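Local coordinates for protein glycoside Hydrolase (Bacteroides uniformis, PDB 5T99) that probably releases galactose units from agarose-derived sugars as a family 2 glycoside hydrolase, and binds D-galacto-isofagomine in its barrel pocket, at residues 298-303 and 546-551; 446-451 and 489-494. One frame throughout, in Å; residues are numbered along the deposited sequence.

Interaction 1. Residues 298-303 and 546-551; sequences DGFFLN and RFMGEF
The β-hairpin of strands 293-296 and 299-302, which leads into the (β/α)8 barrel, meets the approach to the last barrel strand here: Asp-298 in its turn and Gly-299 and Phe-300 at the start of its second strand face Arg-546 and Met-548. Asp-298 OD1 forms a salt bridge with Arg-546 NE at 2.9 Å, the carboxylate and guanidinium planes standing 82° apart. Arginine suits the place because its NH2 also bonds Lys-297 O, gripping the hairpin turn at a second point. Met-548 runs extended beyond CG (chi2 171°) and carries CE to 3.9 Å from Gly-299 C. Its SD lies at the edge of the Phe-300 ring, 5.4 Å from the centroid, a Met-aromatic contact, and touches Phe-300 CB at 3.9 Å. Cutting Met-548 back to an alanine would probably leave a gap beside Gly-299 and Phe-300 CB, and the ring edge without its sulfur. Gly-299 is required by its backbone, since at phi 159° a β-carbon would press on the carbonyl O of Asp-298. Phe-300 also packs on Phe-295 and Ile-307. Phe-295 in turn meets Pro-446 and Pro-489, just before two other barrel strands, consistent with a hairpin covering the N-terminal end of a TIM barrel.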
loop_
_atom_site.group_PDB
_atom_site.type_symbol
_atom_site.label_atom_id
_atom_site.label_comp_id
_atom_site.label_asym_id
_atom_site.label_seq_id
_atom_site.Cartn_x
_atom_site.Cartn_y
_atom_site.Cartn_z
ATOM N N ASP A 298 -4.601 -19.813 19.459
ATOM C CA ASP A 298 -3.686 -20.686 18.699
ATOM C C ASP A 298 -3.529 -20.377 17.224
ATOM O O ASP A 298 -2.718 -21.014 16.557
ATOM C CB ASP A 298 -4.099 -22.145 18.874
ATOM C CG ASP A 298 -3.910 -22.631 20.305
ATOM O OD1 ASP A 298 -3.015 -22.115 21.028
ATOM O OD2 ASP A 298 -4.667 -23.535 20.707
ATOM N N GLY A 299 -4.275 -19.401 16.713
ATOM C CA GLY A 299 -4.094 -18.965 15.323
ATOM C C GLY A 299 -5.270 -18.242 14.720
ATOM O O GLY A 299 -6.289 -18.015 15.379
ATOM N N PHE A 300 -5.105 -17.885 13.450
ATOM C CA PHE A 300 -6.105 -17.154 12.674
ATOM C C PHE A 300 -6.659 -18.090 11.600
ATOM O O PHE A 300 -5.942 -18.962 11.083
ATOM C CB PHE A 300 -5.484 -15.896 12.033
ATOM C CG PHE A 300 -6.487 -14.820 11.708
ATOM C CD1 PHE A 300 -6.743 -13.792 12.611
ATOM C CD2 PHE A 300 -7.187 -14.837 10.506
ATOM C CE1 PHE A 300 -7.685 -12.805 12.320
ATOM C CE2 PHE A 300 -8.127 -13.860 10.209
ATOM C CZ PHE A 300 -8.385 -12.846 11.119
ATOM N N PHE A 301 -7.933 -17.903 11.269
ATOM C CA PHE A 301 -8.633 -18.793 10.359
ATOM C C PHE A 301 -9.386 -18.006 9.292
ATOM O O PHE A 301 -10.087 -17.049 9.605
ATOM C CB PHE A 301 -9.594 -19.703 11.135
ATOM C CG PHE A 301 -8.901 -20.631 12.089
ATOM C CD1 PHE A 301 -8.607 -21.939 11.720
ATOM C CD2 PHE A 301 -8.528 -20.191 13.361
ATOM C CE1 PHE A 301 -7.946 -22.802 12.602
ATOM C CE2 PHE A 301 -7.855 -21.034 14.244
ATOM C CZ PHE A 301 -7.566 -22.347 13.863
ATOM N N LEU A 302 -9.223 -18.436 8.039
ATOM C CA LEU A 302 -9.931 -17.887 6.887
ATOM C C LEU A 302 -10.732 -19.012 6.229
ATOM O O LEU A 302 -10.160 -20.027 5.811
ATOM C CB LEU A 302 -8.931 -17.284 5.885
ATOM C CG LEU A 302 -9.514 -16.745 4.576
ATOM C CD1 LEU A 302 -10.482 -15.605 4.846
ATOM C CD2 LEU A 302 -8.413 -16.295 3.630
ATOM N N ASN A 303 -12.049 -18.838 6.141
ATOM C CA ASN A 303 -12.932 -19.843 5.524
ATOM C C ASN A 303 -12.741 -21.257 6.129
ATOM O O ASN A 303 -12.718 -22.274 5.426
ATOM C CB ASN A 303 -12.761 -19.811 3.989
ATOM C CG ASN A 303 -13.237 -18.501 3.383
ATOM O OD1 ASN A 303 -14.204 -17.908 3.871
ATOM N ND2 ASN A 303 -12.565 -18.036 2.321
ATOM N N ARG A 546 2.075 -21.163 17.308
ATOM C CA ARG A 546 0.931 -20.337 17.701
ATOM C C ARG A 546 0.986 -18.939 17.094
ATOM O O ARG A 546 -0.058 -18.334 16.864
ATOM C CB ARG A 546 0.798 -20.253 19.236
ATOM C CG ARG A 546 0.426 -21.584 19.914
ATOM C CD ARG A 546 0.173 -21.459 21.419
ATOM N NE ARG A 546 -0.751 -20.355 21.715
ATOM C CZ ARG A 546 -0.654 -19.471 22.719
ATOM N NH1 ARG A 546 0.321 -19.514 23.626
ATOM N NH2 ARG A 546 -1.574 -18.517 22.826
ATOM N N PHE A 547 2.191 -18.420 16.860
ATOM C CA PHE A 547 2.337 -17.119 16.210
ATOM C C PHE A 547 1.747 -17.194 14.798
ATOM O O PHE A 547 2.059 -18.102 14.033
ATOM C CB PHE A 547 3.796 -16.620 16.210
ATOM C CG PHE A 547 4.155 -15.818 17.435
ATOM C CD1 PHE A 547 4.486 -14.477 17.337
ATOM C CD2 PHE A 547 4.126 -16.409 18.707
ATOM C CE1 PHE A 547 4.781 -13.738 18.468
ATOM C CE2 PHE A 547 4.425 -15.666 19.849
ATOM C CZ PHE A 547 4.753 -14.331 19.723
ATOM N N MET A 548 0.872 -16.236 14.486
ATOM C CA MET A 548 0.055 -16.279 13.273
ATOM C C MET A 548 0.857 -15.944 12.033
ATOM O O MET A 548 0.420 -16.262 10.913
ATOM C CB MET A 548 -1.115 -15.304 13.376
ATOM C CG MET A 548 -2.076 -15.605 14.518
ATOM S SD MET A 548 -3.265 -14.281 14.747
ATOM C CE MET A 548 -4.064 -14.820 16.254
ATOM N N GLY A 549 1.999 -15.279 12.231
ATOM C CA GLY A 549 2.922 -14.936 11.148
ATOM C C GLY A 549 3.725 -13.679 11.446
ATOM O O GLY A 549 3.848 -13.265 12.603
ATOM N N GLU A 550 4.240 -13.064 10.383
ATOM C CA GLU A 550 5.066 -11.879 10.482
ATOM C C GLU A 550 4.694 -10.826 9.450
ATOM O O GLU A 550 4.099 -11.125 8.422
ATOM C CB GLU A 550 6.535 -12.248 10.315
ATOM C CG GLU A 550 6.922 -12.844 8.963
ATOM C CD GLU A 550 8.427 -13.019 8.825
ATOM O OE1 GLU A 550 9.165 -12.045 9.102
ATOM O OE2 GLU A 550 8.868 -14.128 8.448
ATOM N N PHE A 551 5.072 -9.586 9.736
ATOM C CA PHE A 551 4.906 -8.492 8.808
ATOM C C PHE A 551 6.240 -7.744 8.748
ATOM O O PHE A 551 6.611 -7.055 9.698
ATOM C CB PHE A 551 3.748 -7.606 9.268
ATOM C CG PHE A 551 2.378 -8.232 9.062
ATOM C CD1 PHE A 551 1.648 -7.975 7.906
ATOM C CD2 PHE A 551 1.829 -9.086 10.019
ATOM C CE1 PHE A 551 0.395 -8.545 7.714
ATOM C CE2 PHE A 551 0.585 -9.667 9.826
ATOM C CZ PHE A 551 -0.135 -9.402 8.671
#

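Interaction 2. Residues 446-451 and 489-494; sequences PSTCGF and PLYGSE. With GIF (D-galacto-isofagomine), chain C.
In the parallel (β/α)8 barrel, Glu-494 is hydrogen-bonded to the bound sugar mimic, while Ser-493 just before it rests on Gly-450 of strand 447-451. Glu-494 OE2 accepts a hydrogen bond from N of D-galacto-isofagomine at 2.6 Å, and it is also bonded to Tyr-473 OH. The long, extended glutamate suits this place because it reaches the ligand from a corner that the backbone turns at Ser-493 and Glu-494. Its other oxygen, OE1, is in a salt bridge with Arg-346, so both carboxylate oxygens have partners and the group is likely fixed in rotation.

One step back, Ser-493 OG comes to 3.4 Å from Gly-450 CA and is hydrogen-bonded to Asn-472 OD1 on the strand between. Glycine suits this place: a β-carbon on Gly-450 would come to about 3.5 Å from Ser-493 OG, crowding the hydroxyl. Further down the barrel, Tyr-491 is long enough to span strand 468-472 and bring a hydroxyl to Thr-448. Its CG lies between the backbone N and carbonyl carbon (chi1 69°), which sends the ring across to the threonine. Thr-448 OG1 is bonded to Ile-468 O of that middle strand and sits in the plane of the tyrosine ring, at its edge. It lies 2.7 Å from Tyr-491 OH, close enough for a hydrogen bond that remains unsettled; threonine also offers a methyl, and Thr-448 CG2 packs 3.4 Å from Tyr-491 OH.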
loop_
_atom_site.group_PDB
_atom_site.type_symbol
_atom_site.label_atom_id
_atom_site.label_comp_id
_atom_site.label_asym_id
_atom_site.label_seq_id
_atom_site.Cartn_x
_atom_site.Cartn_y
_atom_site.Cartn_z
ATOM N N PRO A 446 -11.288 -8.389 14.475
ATOM C CA PRO A 446 -10.599 -8.100 15.737
ATOM C C PRO A 446 -9.767 -6.830 15.725
ATOM O O PRO A 446 -9.297 -6.408 14.668
ATOM C CB PRO A 446 -9.685 -9.313 15.920
ATOM C CG PRO A 446 -9.476 -9.832 14.547
ATOM C CD PRO A 446 -10.795 -9.648 13.879
ATOM N N SER A 447 -9.605 -6.230 16.906
ATOM C CA SER A 447 -8.651 -5.150 17.111
ATOM C C SER A 447 -7.265 -5.730 17.361
ATOM O O SER A 447 -7.115 -6.852 17.839
ATOM C CB SER A 447 -9.063 -4.306 18.309
ATOM O OG SER A 447 -9.073 -5.070 19.504
ATOM N N THR A 448 -6.248 -4.942 17.053
ATOM C CA THR A 448 -4.871 -5.322 17.314
ATOM C C THR A 448 -4.037 -4.062 17.533
ATOM O O THR A 448 -4.552 -2.937 17.462
ATOM C CB THR A 448 -4.320 -6.178 16.146
ATOM O OG1 THR A 448 -3.045 -6.750 16.482
ATOM C CG2 THR A 448 -4.194 -5.345 14.883
ATOM N N CYS A 449 -2.750 -4.268 17.807
ATOM C CA CYS A 449 -1.811 -3.183 18.060
ATOM C C CYS A 449 -0.399 -3.736 17.914
ATOM O O CYS A 449 -0.171 -4.931 18.141
ATOM C CB CYS A 449 -2.035 -2.605 19.468
ATOM S SG CYS A 449 -1.260 -1.001 19.789
ATOM N N GLY A 450 0.539 -2.877 17.518
ATOM C CA GLY A 450 1.943 -3.280 17.308
ATOM C C GLY A 450 2.815 -2.830 18.465
ATOM O O GLY A 450 3.038 -1.628 18.629
ATOM N N PHE A 451 3.295 -3.779 19.267
ATOM C CA PHE A 451 4.050 -3.471 20.492
ATOM C C PHE A 451 5.553 -3.681 20.336
ATOM O O PHE A 451 6.004 -4.805 20.100
ATOM C CB PHE A 451 3.558 -4.328 21.652
ATOM C CG PHE A 451 2.096 -4.157 21.961
ATOM C CD1 PHE A 451 1.594 -2.921 22.352
ATOM C CD2 PHE A 451 1.215 -5.242 21.873
ATOM C CE1 PHE A 451 0.241 -2.771 22.651
ATOM C CE2 PHE A 451 -0.132 -5.092 22.163
ATOM C CZ PHE A 451 -0.622 -3.857 22.558
ATOM N N PRO A 489 -3.699 -14.202 21.853
ATOM C CA PRO A 489 -3.348 -14.509 20.463
ATOM C C PRO A 489 -2.238 -13.561 20.006
ATOM O O PRO A 489 -2.275 -12.367 20.361
ATOM C CB PRO A 489 -4.650 -14.247 19.692
ATOM C CG PRO A 489 -5.726 -14.117 20.724
ATOM C CD PRO A 489 -5.046 -13.603 21.955
ATOM N N LEU A 490 -1.276 -14.087 19.234
ATOM C CA LEU A 490 -0.022 -13.388 18.936
ATOM C C LEU A 490 0.404 -13.497 17.478
ATOM O O LEU A 490 0.111 -14.485 16.797
ATOM C CB LEU A 490 1.114 -13.921 19.829
ATOM C CG LEU A 490 0.999 -13.590 21.318
ATOM C CD1 LEU A 490 1.747 -14.604 22.166
ATOM C CD2 LEU A 490 1.503 -12.192 21.615
ATOM N N TYR A 491 1.096 -12.465 17.009
ATOM C CA TYR A 491 1.789 -12.496 15.731
ATOM C C TYR A 491 2.917 -11.474 15.765
ATOM O O TYR A 491 2.978 -10.645 16.664
ATOM C CB TYR A 491 0.817 -12.221 14.559
ATOM C CG TYR A 491 0.294 -10.816 14.524
ATOM C CD1 TYR A 491 0.803 -9.871 13.639
ATOM C CD2 TYR A 491 -0.701 -10.422 15.398
ATOM C CE1 TYR A 491 0.319 -8.570 13.631
ATOM C CE2 TYR A 491 -1.179 -9.128 15.401
ATOM C CZ TYR A 491 -0.663 -8.202 14.526
ATOM O OH TYR A 491 -1.146 -6.917 14.549
ATOM N N GLY A 492 3.813 -11.543 14.790
ATOM C CA GLY A 492 4.876 -10.558 14.654
ATOM C C GLY A 492 4.372 -9.406 13.821
ATOM O O GLY A 492 4.321 -9.497 12.590
ATOM N N SER A 493 3.988 -8.315 14.476
ATOM C CA SER A 493 3.452 -7.150 13.753
ATOM C C SER A 493 4.503 -6.378 12.963
ATOM O O SER A 493 4.158 -5.665 12.023
ATOM C CB SER A 493 2.681 -6.220 14.686
ATOM O OG SER A 493 3.316 -6.091 15.941
ATOM N N GLU A 494 5.772 -6.509 13.333
ATOM C CA GLU A 494 6.862 -5.869 12.587
ATOM C C GLU A 494 8.132 -6.698 12.795
ATOM O O GLU A 494 8.466 -7.048 13.935
ATOM C CB GLU A 494 7.043 -4.420 13.039
ATOM C CG GLU A 494 7.272 -3.423 11.927
ATOM C CD GLU A 494 7.533 -2.029 12.469
ATOM O OE1 GLU A 494 6.559 -1.364 12.862
ATOM O OE2 GLU A 494 8.717 -1.596 12.503
HETATM C C GIF C . 8.408 1.563 13.244
HETATM N N GIF C . 9.335 0.563 13.752
HETATM O O GIF C . 13.312 0.075 11.927
HETATM C C1 GIF C . 8.686 1.834 11.779
HETATM O O1 GIF C . 10.534 3.316 12.178
HETATM C C2 GIF C . 10.168 2.101 11.528
HETATM O O2 GIF C . 7.923 2.963 11.359
HETATM C C3 GIF C . 11.040 0.960 12.041
HETATM C C4 GIF C . 10.762 0.696 13.518
HETATM C C5 GIF C . 12.523 1.269 11.828
#

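Overall arrangement
From the N terminus, the chain passes through β-sandwich domains, forms the hairpin whose second strand, 299-302, lies in segment 298-303, and then enters the barrel at strand 305-313. Strands 447-451 and 490-495 follow, separated by 468-472, and interaction 2 closes this short loop of 37 intervening residues. Interaction 1 closes a far longer one when 546-551 returns to the hairpin, so interaction 2 falls wholly within its span. The two meet where the last two barrel strands run side by side: Gly-549 O lies 2.8 Å from Gly-492 N, a probable hydrogen bond. Interaction 1 thus joins hairpin to final strand, while interaction 2 links alternate strands toward the ligand pocket.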